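Alpha,alpha-trehalose-phosphate synthase (UDP-forming) (Burkholderia multivorans, PDB 5UOF) belongs to glycosyltransferase family 20, enzymes of the GT-B clan built from two Rossmann-like domains that face each other across a cleft. Local coordinates at residues D134-H139 and L153-P158; A188-G193 and H224-K229; K278-R283 and E322-E327. All blocks are in the same frame, centred on the assembly; numbering follows the deposited sequence.

Contact 1 of 3, residues D134-H139 and L153-P158; sequences DLIWVH and LGVKNP
Asn-157 ND2 uses both of its hydrogens on backbone carbonyls, one on Asp-134 O at 3.0 Å and the other on Arg-131 O. The bond to Asp-134 O is nearly straight (167°) and lies in the plane of the Asn-157 amide, yet it meets that carbonyl at a bend, with a C=O...N angle of 115°. Setting CG beside the backbone N (chi1 -62°) puts the amide where it can pin the chain just before strand 135-139; asparagine suits the place because its NH2 can serve two carbonyls at once. The carboxylate of Asp-134 is occupied by Arg-131 N and by a salt bridge to Arg-11. Two residues on, Ile-136 N donates to Pro-158 O at 3.0 Å. Proline has no N-H to offer, but its carbonyl can still begin the pairing with the next strand, which Ile-136 continues at Gly-160. Around these bonds the packing is apolar: Leu-135 CD2 rests 3.7 Å from Pro-158 CG, beside helix 450-472, while the extended Ile-136 chain brings CD1 to 4.0 Å from Asn-157 CB and close to Val-155. Gly-154, whose positive phi suits glycine, ends helix 146-152 in a Schellman motif, after which the chain leads into strand 159-162. Strand 135-139, that helix and the parallel neighbour 159-162 thus form a beta-alpha-beta crossover of a Rossmann-like sheet.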
ATOM      1  N   ASP A 134     -32.549  12.515 -17.829  1.00 26.42           N
ATOM      2  CA  ASP A 134     -31.185  12.370 -18.317  1.00 25.31           C
ATOM      3  C   ASP A 134     -30.439  11.306 -17.522  1.00 27.46           C
ATOM      4  O   ASP A 134     -30.576  11.208 -16.297  1.00 24.04           O
ATOM      5  CB  ASP A 134     -30.430  13.694 -18.221  1.00 25.14           C
ATOM      6  CG  ASP A 134     -30.879  14.714 -19.257  1.00 26.56           C
ATOM      7  OD1 ASP A 134     -31.522  14.324 -20.259  1.00 27.51           O
ATOM      8  OD2 ASP A 134     -30.563  15.909 -19.062  1.00 26.80           O
ATOM      9  N   LEU A 135     -29.645  10.510 -18.229  1.00 23.28           N
ATOM     10  CA  LEU A 135     -28.708   9.582 -17.603  1.00 21.94           C
ATOM     11  C   LEU A 135     -27.329  10.233 -17.572  1.00 21.78           C
ATOM     12  O   LEU A 135     -26.801  10.620 -18.621  1.00 26.32           O
ATOM     13  CB  LEU A 135     -28.672   8.266 -18.378  1.00 21.96           C
ATOM     14  CG  LEU A 135     -30.037   7.651 -18.684  1.00 23.15           C
ATOM     15  CD1 LEU A 135     -29.899   6.469 -19.639  1.00 27.89           C
ATOM     16  CD2 LEU A 135     -30.743   7.223 -17.410  1.00 23.14           C
ATOM     17  N   ILE A 136     -26.736  10.340 -16.383  1.00 20.08           N
ATOM     18  CA  ILE A 136     -25.487  11.070 -16.192  1.00 19.34           C
ATOM     19  C   ILE A 136     -24.373  10.072 -15.915  1.00 23.68           C
ATOM     20  O   ILE A 136     -24.507   9.224 -15.026  1.00 21.24           O
ATOM     21  CB  ILE A 136     -25.606  12.091 -15.051  1.00 19.31           C
ATOM     22  CG1 ILE A 136     -26.842  12.978 -15.292  1.00 20.63           C
ATOM     23  CG2 ILE A 136     -24.350  12.940 -14.960  1.00 18.78           C
ATOM     24  CD1 ILE A 136     -27.073  13.990 -14.186  1.00 21.22           C
ATOM     25  N   TRP A 137     -23.267  10.198 -16.654  1.00 17.87           N
ATOM     26  CA  TRP A 137     -22.121   9.288 -16.553  1.00 16.91           C
ATOM     27  C   TRP A 137     -20.855  10.104 -16.312  1.00 16.39           C
ATOM     28  O   TRP A 137     -20.359  10.769 -17.229  1.00 16.85           O
ATOM     29  CB  TRP A 137     -21.996   8.448 -17.820  1.00 17.24           C
ATOM     30  CG  TRP A 137     -21.020   7.302 -17.697  1.00 16.42           C
ATOM     31  CD1 TRP A 137     -20.279   6.962 -16.602  1.00 22.15           C
ATOM     32  CD2 TRP A 137     -20.697   6.356 -18.715  1.00 16.63           C
ATOM     33  NE1 TRP A 137     -19.511   5.854 -16.875  1.00 19.19           N
ATOM     34  CE2 TRP A 137     -19.753   5.461 -18.167  1.00 17.69           C
ATOM     35  CE3 TRP A 137     -21.122   6.172 -20.040  1.00 18.62           C
ATOM     36  CZ2 TRP A 137     -19.221   4.406 -18.898  1.00 20.15           C
ATOM     37  CZ3 TRP A 137     -20.580   5.113 -20.767  1.00 22.20           C
ATOM     38  CH2 TRP A 137     -19.647   4.249 -20.190  1.00 22.65           C
ATOM     39  N   VAL A 138     -20.324  10.034 -15.080  1.00 15.57           N
ATOM     40  CA  VAL A 138     -19.158  10.798 -14.633  1.00 18.07           C
ATOM     41  C   VAL A 138     -17.914   9.921 -14.699  1.00 14.89           C
ATOM     42  O   VAL A 138     -17.934   8.764 -14.256  1.00 17.35           O
ATOM     43  CB  VAL A 138     -19.377  11.320 -13.200  1.00 14.83           C
ATOM     44  CG1 VAL A 138     -18.175  12.144 -12.733  1.00 17.27           C
ATOM     45  CG2 VAL A 138     -20.675  12.129 -13.122  1.00 16.09           C
ATOM     46  N   HIS A 139     -16.810  10.477 -15.200  1.00 15.80           N
ATOM     47  CA  HIS A 139     -15.595   9.703 -15.440  1.00 15.59           C
ATOM     48  C   HIS A 139     -14.433  10.158 -14.576  1.00 15.28           C
ATOM     49  O   HIS A 139     -13.992  11.308 -14.666  1.00 15.78           O
ATOM     50  CB  HIS A 139     -15.212   9.754 -16.915  1.00 17.84           C
ATOM     51  CG  HIS A 139     -16.125   8.936 -17.757  1.00 16.07           C
ATOM     52  ND1 HIS A 139     -15.844   7.625 -18.089  1.00 17.86           N
ATOM     53  CD2 HIS A 139     -17.362   9.197 -18.238  1.00 17.10           C
ATOM     54  CE1 HIS A 139     -16.853   7.132 -18.784  1.00 16.00           C
ATOM     55  NE2 HIS A 139     -17.788   8.063 -18.882  1.00 17.77           N
ATOM     56  N   LEU A 153     -27.889  19.655  -5.019  1.00 27.48           N
ATOM     57  CA  LEU A 153     -28.683  20.583  -5.813  1.00 27.82           C
ATOM     58  C   LEU A 153     -30.076  20.048  -6.122  1.00 29.44           C
ATOM     59  O   LEU A 153     -30.823  20.694  -6.861  1.00 34.39           O
ATOM     60  CB  LEU A 153     -27.956  20.923  -7.122  1.00 27.85           C
ATOM     61  CG  LEU A 153     -26.581  21.577  -6.951  1.00 31.55           C
ATOM     62  CD1 LEU A 153     -25.876  21.735  -8.287  1.00 35.26           C
ATOM     63  CD2 LEU A 153     -26.710  22.922  -6.248  1.00 32.90           C
ATOM     64  N   GLY A 154     -30.441  18.891  -5.578  1.00 26.05           N
ATOM     65  CA  GLY A 154     -31.735  18.302  -5.830  1.00 25.68           C
ATOM     66  C   GLY A 154     -31.825  17.425  -7.061  1.00 25.31           C
ATOM     67  O   GLY A 154     -32.938  17.061  -7.455  1.00 28.87           O
ATOM     68  N   VAL A 155     -30.695  17.072  -7.678  1.00 24.04           N
ATOM     69  CA  VAL A 155     -30.694  16.229  -8.868  1.00 25.53           C
ATOM     70  C   VAL A 155     -31.012  14.794  -8.465  1.00 28.47           C
ATOM     71  O   VAL A 155     -30.282  14.174  -7.683  1.00 27.72           O
ATOM     72  CB  VAL A 155     -29.343  16.312  -9.598  1.00 24.29           C
ATOM     73  CG1 VAL A 155     -29.289  15.333 -10.771  1.00 23.25           C
ATOM     74  CG2 VAL A 155     -29.099  17.734 -10.078  1.00 28.36           C
ATOM     75  N   LYS A 156     -32.102  14.256  -9.007  1.00 24.26           N
ATOM     76  CA  LYS A 156     -32.524  12.892  -8.729  1.00 24.20           C
ATOM     77  C   LYS A 156     -32.240  11.938  -9.881  1.00 25.17           C
ATOM     78  O   LYS A 156     -32.597  10.758  -9.791  1.00 25.36           O
ATOM     79  CB  LYS A 156     -34.016  12.872  -8.384  1.00 28.02           C
ATOM     80  CG  LYS A 156     -34.344  13.780  -7.219  1.00 31.09           C
ATOM     81  CD  LYS A 156     -35.716  13.508  -6.642  1.00 43.04           C
ATOM     82  CE  LYS A 156     -35.905  14.324  -5.371  1.00 51.31           C
ATOM     83  NZ  LYS A 156     -34.691  14.240  -4.500  1.00 57.19           N
ATOM     84  N   ASN A 157     -31.594  12.413 -10.946  1.00 25.49           N
ATOM     85  CA  ASN A 157     -31.334  11.595 -12.120  1.00 25.97           C
ATOM     86  C   ASN A 157     -30.517  10.353 -11.763  1.00 21.85           C
ATOM     87  O   ASN A 157     -29.775  10.350 -10.777  1.00 20.99           O
ATOM     88  CB  ASN A 157     -30.563  12.402 -13.161  1.00 23.69           C
ATOM     89  CG  ASN A 157     -31.330  13.602 -13.651  1.00 24.10           C
ATOM     90  OD1 ASN A 157     -31.655  14.511 -12.879  1.00 24.58           O
ATOM     91  ND2 ASN A 157     -31.615  13.620 -14.943  1.00 24.79           N
ATOM     92  N   PRO A 158     -30.609   9.295 -12.568  1.00 21.86           N
ATOM     93  CA  PRO A 158     -29.606   8.228 -12.473  1.00 20.72           C
ATOM     94  C   PRO A 158     -28.229   8.805 -12.758  1.00 21.51           C
ATOM     95  O   PRO A 158     -28.028   9.494 -13.759  1.00 19.95           O
ATOM     96  CB  PRO A 158     -30.035   7.233 -13.559  1.00 21.22           C
ATOM     97  CG  PRO A 158     -31.488   7.565 -13.837  1.00 23.71           C
ATOM     98  CD  PRO A 158     -31.574   9.042 -13.652  1.00 23.00           C
TER

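Contact 2 of 3, residues A188-G193 and H224-K229; sequences AYDVTG and HGRVVK
Lys-229 binds its neighbour strand with both backbone groups: Lys-229 N donates to Asp-190 O at 2.9 Å, and Lys-229 O accepts from Thr-192 N, also at 2.9 Å. One residue thus bonds to the two that flank Val-191, the pattern of a parallel pair. The side chain of Asp-190 adds a salt bridge, OD1 to Arg-226 NH2 at 3.0 Å; as a hydrogen bond it is weak (122°), and the carboxylate and guanidinium planes are 56° apart. OD2 of the same aspartate is held more firmly, by Arg-151 and by Ile-159 N, so two arginines gather round one carboxylate and probably favour its ionised form. Arg-226 bends at chi3 (54°), which brings one face of its guanidinium against Ala-188 O, a carbonyl bonded to Arg-151, and lets NE donate to a water at 2.7 Å. That water is 2.8 Å from Tyr-189 O and ties the two chains together ahead of the point where direct pairing begins. Farther in, Val-228, a beta-branched residue that suits a buried strand, sets CG1 3.6 Å from Tyr-189 O. Val-191 CG1 lies 4.1 Å from Lys-229 CG, the two side chains running alongside each other under helix 450-472 before the lysine turns off toward Asp-460. Here the parallel core of a Rossmann-like sheet gains strand 226-232, which pairs antiparallel with 221-223 on its far side.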
ATOM      1  N   ALA A 188     -23.043   8.386  -3.519  1.00 15.10           N
ATOM      2  CA  ALA A 188     -24.058   9.250  -4.116  1.00 16.28           C
ATOM      3  C   ALA A 188     -24.449   8.806  -5.522  1.00 17.75           C
ATOM      4  O   ALA A 188     -25.513   9.206  -6.010  1.00 20.56           O
ATOM      5  CB  ALA A 188     -23.562  10.699  -4.144  1.00 16.66           C
ATOM      6  N   TYR A 189     -23.616   7.991  -6.169  1.00 16.75           N
ATOM      7  CA  TYR A 189     -23.919   7.413  -7.472  1.00 22.47           C
ATOM      8  C   TYR A 189     -24.888   6.243  -7.344  1.00 25.27           C
ATOM      9  O   TYR A 189     -24.849   5.481  -6.376  1.00 20.56           O
ATOM     10  CB  TYR A 189     -22.629   6.933  -8.156  1.00 14.50           C
ATOM     11  CG  TYR A 189     -21.678   8.064  -8.460  1.00 14.35           C
ATOM     12  CD1 TYR A 189     -21.838   8.831  -9.610  1.00 17.81           C
ATOM     13  CD2 TYR A 189     -20.626   8.383  -7.587  1.00 16.73           C
ATOM     14  CE1 TYR A 189     -20.986   9.884  -9.901  1.00 16.67           C
ATOM     15  CE2 TYR A 189     -19.772   9.446  -7.861  1.00 18.61           C
ATOM     16  CZ  TYR A 189     -19.966  10.199  -9.017  1.00 19.73           C
ATOM     17  OH  TYR A 189     -19.140  11.264  -9.308  1.00 16.99           O
ATOM     18  N   ASP A 190     -25.769   6.101  -8.344  1.00 17.50           N
ATOM     19  CA  ASP A 190     -26.586   4.895  -8.427  1.00 17.35           C
ATOM     20  C   ASP A 190     -25.785   3.710  -8.934  1.00 19.20           C
ATOM     21  O   ASP A 190     -26.103   2.563  -8.599  1.00 21.73           O
ATOM     22  CB  ASP A 190     -27.787   5.127  -9.338  1.00 18.42           C
ATOM     23  CG  ASP A 190     -28.610   6.289  -8.885  1.00 21.84           C
ATOM     24  OD1 ASP A 190     -29.250   6.169  -7.820  1.00 24.47           O
ATOM     25  OD2 ASP A 190     -28.566   7.332  -9.564  1.00 25.60           O
ATOM     26  N   VAL A 191     -24.761   3.967  -9.744  1.00 19.24           N
ATOM     27  CA  VAL A 191     -23.862   2.938 -10.250  1.00 19.55           C
ATOM     28  C   VAL A 191     -22.432   3.415 -10.044  1.00 19.73           C
ATOM     29  O   VAL A 191     -22.074   4.526 -10.458  1.00 16.71           O
ATOM     30  CB  VAL A 191     -24.111   2.633 -11.741  1.00 16.22           C
ATOM     31  CG1 VAL A 191     -23.182   1.505 -12.217  1.00 17.08           C
ATOM     32  CG2 VAL A 191     -25.589   2.281 -12.006  1.00 21.60           C
ATOM     33  N   THR A 192     -21.621   2.589  -9.390  1.00 17.38           N
ATOM     34  CA  THR A 192     -20.202   2.863  -9.189  0.57 16.90           C
ATOM     35  C   THR A 192     -19.420   1.742  -9.859  1.00 18.71           C
ATOM     36  O   THR A 192     -19.435   0.602  -9.384  1.00 17.86           O
ATOM     37  CB  THR A 192     -19.881   2.975  -7.699  0.57 17.59           C
ATOM     38  OG1 THR A 192     -20.698   4.004  -7.124  0.57 19.47           O
ATOM     39  CG2 THR A 192     -18.434   3.336  -7.494  0.57 14.66           C
ATOM     40  N   GLY A 193     -18.752   2.063 -10.963  1.00 18.50           N
ATOM     41  CA  GLY A 193     -18.071   1.072 -11.776  1.00 13.06           C
ATOM     42  C   GLY A 193     -16.568   1.169 -11.638  1.00 17.02           C
ATOM     43  O   GLY A 193     -16.014   2.260 -11.468  1.00 14.40           O
ATOM     44  N   HIS A 224     -25.033   4.759   3.252  1.00 23.42           N
ATOM     45  CA  HIS A 224     -25.280   6.200   3.269  1.00 25.84           C
ATOM     46  C   HIS A 224     -26.683   6.524   2.760  1.00 28.98           C
ATOM     47  O   HIS A 224     -26.891   7.471   1.996  1.00 29.83           O
ATOM     48  CB  HIS A 224     -24.216   6.948   2.466  1.00 24.67           C
ATOM     49  CG  HIS A 224     -22.860   6.936   3.101  1.00 23.14           C
ATOM     50  ND1 HIS A 224     -22.542   7.719   4.193  1.00 28.11           N
ATOM     51  CD2 HIS A 224     -21.741   6.234   2.803  1.00 23.76           C
ATOM     52  CE1 HIS A 224     -21.285   7.500   4.534  1.00 26.15           C
ATOM     53  NE2 HIS A 224     -20.776   6.605   3.708  1.00 24.62           N
ATOM     54  N   GLY A 225     -27.654   5.716   3.187  1.00 31.74           N
ATOM     55  CA  GLY A 225     -29.043   5.900   2.824  1.00 32.83           C
ATOM     56  C   GLY A 225     -29.372   5.686   1.366  1.00 35.53           C
ATOM     57  O   GLY A 225     -30.457   6.078   0.931  1.00 37.15           O
ATOM     58  N   ARG A 226     -28.483   5.074   0.592  1.00 27.12           N
ATOM     59  CA  ARG A 226     -28.706   4.874  -0.829  1.00 26.65           C
ATOM     60  C   ARG A 226     -28.466   3.412  -1.191  1.00 29.76           C
ATOM     61  O   ARG A 226     -27.868   2.650  -0.429  1.00 30.73           O
ATOM     62  CB  ARG A 226     -27.807   5.795  -1.662  1.00 28.64           C
ATOM     63  CG  ARG A 226     -27.997   7.284  -1.328  1.00 35.43           C
ATOM     64  CD  ARG A 226     -27.263   8.180  -2.316  1.00 40.37           C
ATOM     65  NE  ARG A 226     -27.640   7.881  -3.695  1.00 43.22           N
ATOM     66  CZ  ARG A 226     -28.627   8.490  -4.344  1.00 43.08           C
ATOM     67  NH1 ARG A 226     -29.339   9.433  -3.741  1.00 47.22           N
ATOM     68  NH2 ARG A 226     -28.907   8.157  -5.592  1.00 44.61           N
ATOM     69  N   VAL A 227     -28.973   3.022  -2.354  1.00 25.29           N
ATOM     70  CA  VAL A 227     -28.734   1.700  -2.916  1.00 25.90           C
ATOM     71  C   VAL A 227     -27.805   1.882  -4.106  1.00 25.82           C
ATOM     72  O   VAL A 227     -28.119   2.628  -5.040  1.00 28.72           O
ATOM     73  CB  VAL A 227     -30.045   1.012  -3.327  1.00 29.12           C
ATOM     74  CG1 VAL A 227     -29.778  -0.434  -3.725  1.00 35.06           C
ATOM     75  CG2 VAL A 227     -31.044   1.063  -2.189  1.00 29.04           C
ATOM     76  N   VAL A 228     -26.661   1.211  -4.080  1.00 18.76           N
ATOM     77  CA  VAL A 228     -25.604   1.433  -5.054  1.00 17.96           C
ATOM     78  C   VAL A 228     -25.331   0.120  -5.769  1.00 22.66           C
ATOM     79  O   VAL A 228     -25.103  -0.905  -5.118  1.00 22.13           O
ATOM     80  CB  VAL A 228     -24.321   1.955  -4.380  1.00 22.87           C
ATOM     81  CG1 VAL A 228     -23.300   2.356  -5.425  1.00 22.74           C
ATOM     82  CG2 VAL A 228     -24.636   3.117  -3.435  1.00 25.84           C
ATOM     83  N   LYS A 229     -25.388   0.148  -7.098  1.00 20.22           N
ATOM     84  CA  LYS A 229     -24.922  -0.965  -7.918  1.00 19.90           C
ATOM     85  C   LYS A 229     -23.414  -0.841  -8.093  1.00 20.42           C
ATOM     86  O   LYS A 229     -22.930   0.160  -8.635  1.00 20.28           O
ATOM     87  CB  LYS A 229     -25.629  -0.951  -9.271  1.00 22.05           C
ATOM     88  CG  LYS A 229     -24.940  -1.749 -10.350  1.00 30.08           C
ATOM     89  CD  LYS A 229     -25.362  -3.191 -10.312  1.00 30.24           C
ATOM     90  CE  LYS A 229     -24.883  -3.922 -11.552  1.00 32.14           C
ATOM     91  NZ  LYS A 229     -25.245  -5.356 -11.452  1.00 40.05           N
TER
HETATM   92  O   HOH W   1     -27.286   5.526  -4.901  1.00 30.10           O
HETATM   93  O   HOH W   2     -30.000   4.141  -6.533  1.00 27.25           O
HETATM   94  O   HOH W   3     -28.640   1.620  -7.872  1.00 31.75           O

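Contact 3 of 3, residues K278-R283 and E322-E327; sequences KGLVER and ETLEGE
Val-281, in the first turn of helix 280-293, and Leu-324, in the middle of helix 314-335, bring their CA atoms to 6.3 Å, the shortest such distance between the two segments. Leu-324 does much of the packing. Its two methyls spread over Leu-280, CD2 lying 3.5 Å from Leu-280 CB, a tight fit, and CD1 lying 3.8 Å from Leu-280 CD1. A leucine fits here because its forked end reaches the root of the Leu-280 side chain with one methyl and its tip with the other. Val-281 is set against three residues of helix 314-335: its CG2 presses on Thr-323 CG2 at 3.5 Å and approaches Leu-324 CD2 at 4.0 Å, while CG1 (chi1 168°, opposite the backbone N) lies 4.1 Å from Glu-327 CG. The arrangement belongs to a Rossmann-like domain: strands 266-271, 301-306 and 343-346 are parallel neighbours in one sheet, and the helices linking them lie side by side, Leu-280 resting on Gln-305 and Leu-324 on Tyr-345. Thr-323 gives its methyl to Val-281 and its hydroxyl to Arg-319 O within its own helix. Glu-327 bends at chi2, and its OE2 accepts from Gln-285 NE2 of helix 280-293, a polar link between the helices beside the apolar contact, and forms a salt bridge with Arg-330 of its own helix. At the start of the first helix, Gly-279 takes the N-cap position with a positive phi that favours glycine. Just beyond, Arg-283 reaches back so that NH2 donates to Lys-278 O at 2.9 Å and pairs with Asp-272, while Leu-280 CD2 sits over the centre of one guanidinium face.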
ATOM      1  N   LYS A 278       4.846   3.619 -13.274  1.00 12.08           N
ATOM      2  CA  LYS A 278       5.257   2.850 -14.441  1.00 10.99           C
ATOM      3  C   LYS A 278       6.466   1.959 -14.194  1.00 14.97           C
ATOM      4  O   LYS A 278       6.661   0.990 -14.939  1.00 15.65           O
ATOM      5  CB  LYS A 278       5.547   3.796 -15.609  1.00 12.82           C
ATOM      6  CG  LYS A 278       4.335   4.630 -16.027  1.00 13.43           C
ATOM      7  CD  LYS A 278       3.179   3.723 -16.365  1.00 16.54           C
ATOM      8  CE  LYS A 278       2.038   4.507 -16.994  1.00 27.42           C
ATOM      9  NZ  LYS A 278       0.935   3.572 -17.311  1.00 31.92           N
ATOM     10  N   GLY A 279       7.267   2.238 -13.169  1.00 15.42           N
ATOM     11  CA  GLY A 279       8.442   1.410 -12.912  1.00 15.31           C
ATOM     12  C   GLY A 279       9.422   1.387 -14.066  1.00 14.22           C
ATOM     13  O   GLY A 279       9.939   0.318 -14.429  1.00 12.76           O
ATOM     14  N   LEU A 280       9.682   2.548 -14.670  1.00 12.96           N
ATOM     15  CA  LEU A 280      10.488   2.545 -15.887  1.00 12.74           C
ATOM     16  C   LEU A 280      11.965   2.300 -15.587  1.00 13.19           C
ATOM     17  O   LEU A 280      12.684   1.774 -16.441  1.00 13.22           O
ATOM     18  CB  LEU A 280      10.272   3.848 -16.648  1.00 15.04           C
ATOM     19  CG  LEU A 280       8.878   3.844 -17.280  1.00 12.50           C
ATOM     20  CD1 LEU A 280       8.448   5.241 -17.736  1.00 14.54           C
ATOM     21  CD2 LEU A 280       8.861   2.864 -18.454  1.00 14.23           C
ATOM     22  N   VAL A 281      12.445   2.662 -14.394  1.00 13.22           N
ATOM     23  CA  VAL A 281      13.805   2.275 -14.030  1.00 14.17           C
ATOM     24  C   VAL A 281      13.920   0.761 -14.002  1.00 14.54           C
ATOM     25  O   VAL A 281      14.866   0.177 -14.548  1.00 13.03           O
ATOM     26  CB  VAL A 281      14.208   2.878 -12.676  1.00 14.71           C
ATOM     27  CG1 VAL A 281      15.499   2.220 -12.176  1.00 14.13           C
ATOM     28  CG2 VAL A 281      14.382   4.384 -12.805  1.00 21.43           C
ATOM     29  N   GLU A 282      12.961   0.112 -13.336  1.00 15.12           N
ATOM     30  CA  GLU A 282      12.936  -1.345 -13.279  1.00 16.39           C
ATOM     31  C   GLU A 282      12.845  -1.933 -14.676  1.00 16.32           C
ATOM     32  O   GLU A 282      13.498  -2.933 -14.981  1.00 13.26           O
ATOM     33  CB  GLU A 282      11.758  -1.822 -12.428  1.00 13.45           C
ATOM     34  CG  GLU A 282      11.890  -1.530 -10.936  1.00 16.63           C
ATOM     35  CD  GLU A 282      11.421  -0.139 -10.543  1.00 26.33           C
ATOM     36  OE1 GLU A 282      11.329   0.128  -9.327  1.00 28.85           O
ATOM     37  OE2 GLU A 282      11.142   0.689 -11.433  1.00 21.38           O
ATOM     38  N   ARG A 283      12.027  -1.320 -15.531  1.00 10.91           N
ATOM     39  CA  ARG A 283      11.895  -1.763 -16.916  1.00 12.24           C
ATOM     40  C   ARG A 283      13.261  -1.833 -17.600  1.00 10.62           C
ATOM     41  O   ARG A 283      13.632  -2.859 -18.197  1.00 11.02           O
ATOM     42  CB  ARG A 283      10.956  -0.785 -17.644  1.00 11.12           C
ATOM     43  CG  ARG A 283      10.346  -1.280 -18.950  1.00 14.26           C
ATOM     44  CD  ARG A 283       9.057  -2.046 -18.708  1.00 16.95           C
ATOM     45  NE  ARG A 283       8.076  -1.252 -17.961  1.00 17.15           N
ATOM     46  CZ  ARG A 283       7.159  -0.463 -18.511  1.00 18.95           C
ATOM     47  NH1 ARG A 283       7.087  -0.331 -19.830  1.00 16.79           N
ATOM     48  NH2 ARG A 283       6.321   0.220 -17.732  1.00 13.40           N
ATOM     49  N   GLU A 322      14.917  12.685 -16.073  1.00 17.17           N
ATOM     50  CA  GLU A 322      16.341  12.732 -15.751  1.00 18.11           C
ATOM     51  C   GLU A 322      16.834  11.375 -15.267  1.00 17.29           C
ATOM     52  O   GLU A 322      17.910  10.912 -15.669  1.00 17.96           O
ATOM     53  CB  GLU A 322      16.615  13.808 -14.696  1.00 23.49           C
ATOM     54  CG  GLU A 322      18.013  13.717 -14.104  1.00 32.71           C
ATOM     55  CD  GLU A 322      18.432  14.980 -13.375  1.00 49.29           C
ATOM     56  OE1 GLU A 322      17.993  16.077 -13.777  1.00 55.63           O
ATOM     57  OE2 GLU A 322      19.203  14.874 -12.399  1.00 52.76           O
ATOM     58  N   THR A 323      16.047  10.718 -14.409  1.00 15.42           N
ATOM     59  CA  THR A 323      16.424   9.405 -13.906  1.00 16.18           C
ATOM     60  C   THR A 323      16.552   8.402 -15.041  1.00 13.84           C
ATOM     61  O   THR A 323      17.525   7.639 -15.090  1.00 15.94           O
ATOM     62  CB  THR A 323      15.400   8.929 -12.881  1.00 22.23           C
ATOM     63  OG1 THR A 323      15.400   9.822 -11.757  1.00 20.13           O
ATOM     64  CG2 THR A 323      15.745   7.549 -12.405  1.00 23.39           C
ATOM     65  N   LEU A 324      15.594   8.410 -15.981  1.00 12.56           N
ATOM     66  CA  LEU A 324      15.607   7.433 -17.070  1.00 13.52           C
ATOM     67  C   LEU A 324      16.718   7.719 -18.066  1.00 16.86           C
ATOM     68  O   LEU A 324      17.310   6.788 -18.626  1.00 16.48           O
ATOM     69  CB  LEU A 324      14.261   7.416 -17.794  1.00 16.14           C
ATOM     70  CG  LEU A 324      13.071   6.904 -16.994  1.00 23.56           C
ATOM     71  CD1 LEU A 324      11.833   6.919 -17.881  1.00 21.80           C
ATOM     72  CD2 LEU A 324      13.357   5.491 -16.478  1.00 16.84           C
ATOM     73  N   GLU A 325      16.996   8.998 -18.328  1.00 14.03           N
ATOM     74  CA  GLU A 325      18.126   9.321 -19.192  1.00 16.18           C
ATOM     75  C   GLU A 325      19.430   8.812 -18.591  1.00 18.67           C
ATOM     76  O   GLU A 325      20.288   8.292 -19.310  1.00 16.33           O
ATOM     77  CB  GLU A 325      18.176  10.830 -19.451  1.00 15.39           C
ATOM     78  CG  GLU A 325      17.074  11.268 -20.410  1.00 18.47           C
ATOM     79  CD  GLU A 325      16.862  12.772 -20.507  1.00 21.86           C
ATOM     80  OE1 GLU A 325      16.149  13.182 -21.448  1.00 26.38           O
ATOM     81  OE2 GLU A 325      17.370  13.540 -19.659  1.00 20.75           O
ATOM     82  N   GLY A 326      19.583   8.924 -17.269  1.00 16.12           N
ATOM     83  CA  GLY A 326      20.778   8.393 -16.631  1.00 15.05           C
ATOM     84  C   GLY A 326      20.865   6.881 -16.731  1.00 15.40           C
ATOM     85  O   GLY A 326      21.944   6.328 -16.971  1.00 14.62           O
ATOM     86  N   GLU A 327      19.732   6.193 -16.550  1.00 13.84           N
ATOM     87  CA  GLU A 327      19.717   4.735 -16.658  1.00 16.11           C
ATOM     88  C   GLU A 327      20.009   4.285 -18.086  1.00 12.33           C
ATOM     89  O   GLU A 327      20.823   3.379 -18.310  1.00 14.23           O
ATOM     90  CB  GLU A 327      18.371   4.183 -16.177  1.00 18.52           C
ATOM     91  CG  GLU A 327      18.227   4.097 -14.664  1.00 30.55           C
ATOM     92  CD  GLU A 327      19.320   3.263 -14.026  1.00 33.73           C
ATOM     93  OE1 GLU A 327      20.313   3.841 -13.539  1.00 38.05           O
ATOM     94  OE2 GLU A 327      19.204   2.022 -14.040  1.00 28.29           O
TER

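In the fold
Contacts 1 and 2 belong to the same mixed sheet, their centres 12 Å apart, and they touch directly: Asp-190 OD2 comes within 3.2 Å of Pro-158 CA, and Tyr-189 OH packs 3.7 Å from Val-138 CG1. Arg-151 serves both, bonding to backbone carbonyls of the 153-158 loop and to Asp-190, while helix 450-472 packs on both. Contact 3 lies on the other side of the chain's centre, beside the separate parallel sheet; its centre is 42 Å from contact 1 and 40 Å from contact 2, with nearest atoms about 17 and 18 Å apart. The sodium ion is bound by Arg-360, Ser-362 and Gln-385, none of which belongs to the three contacts.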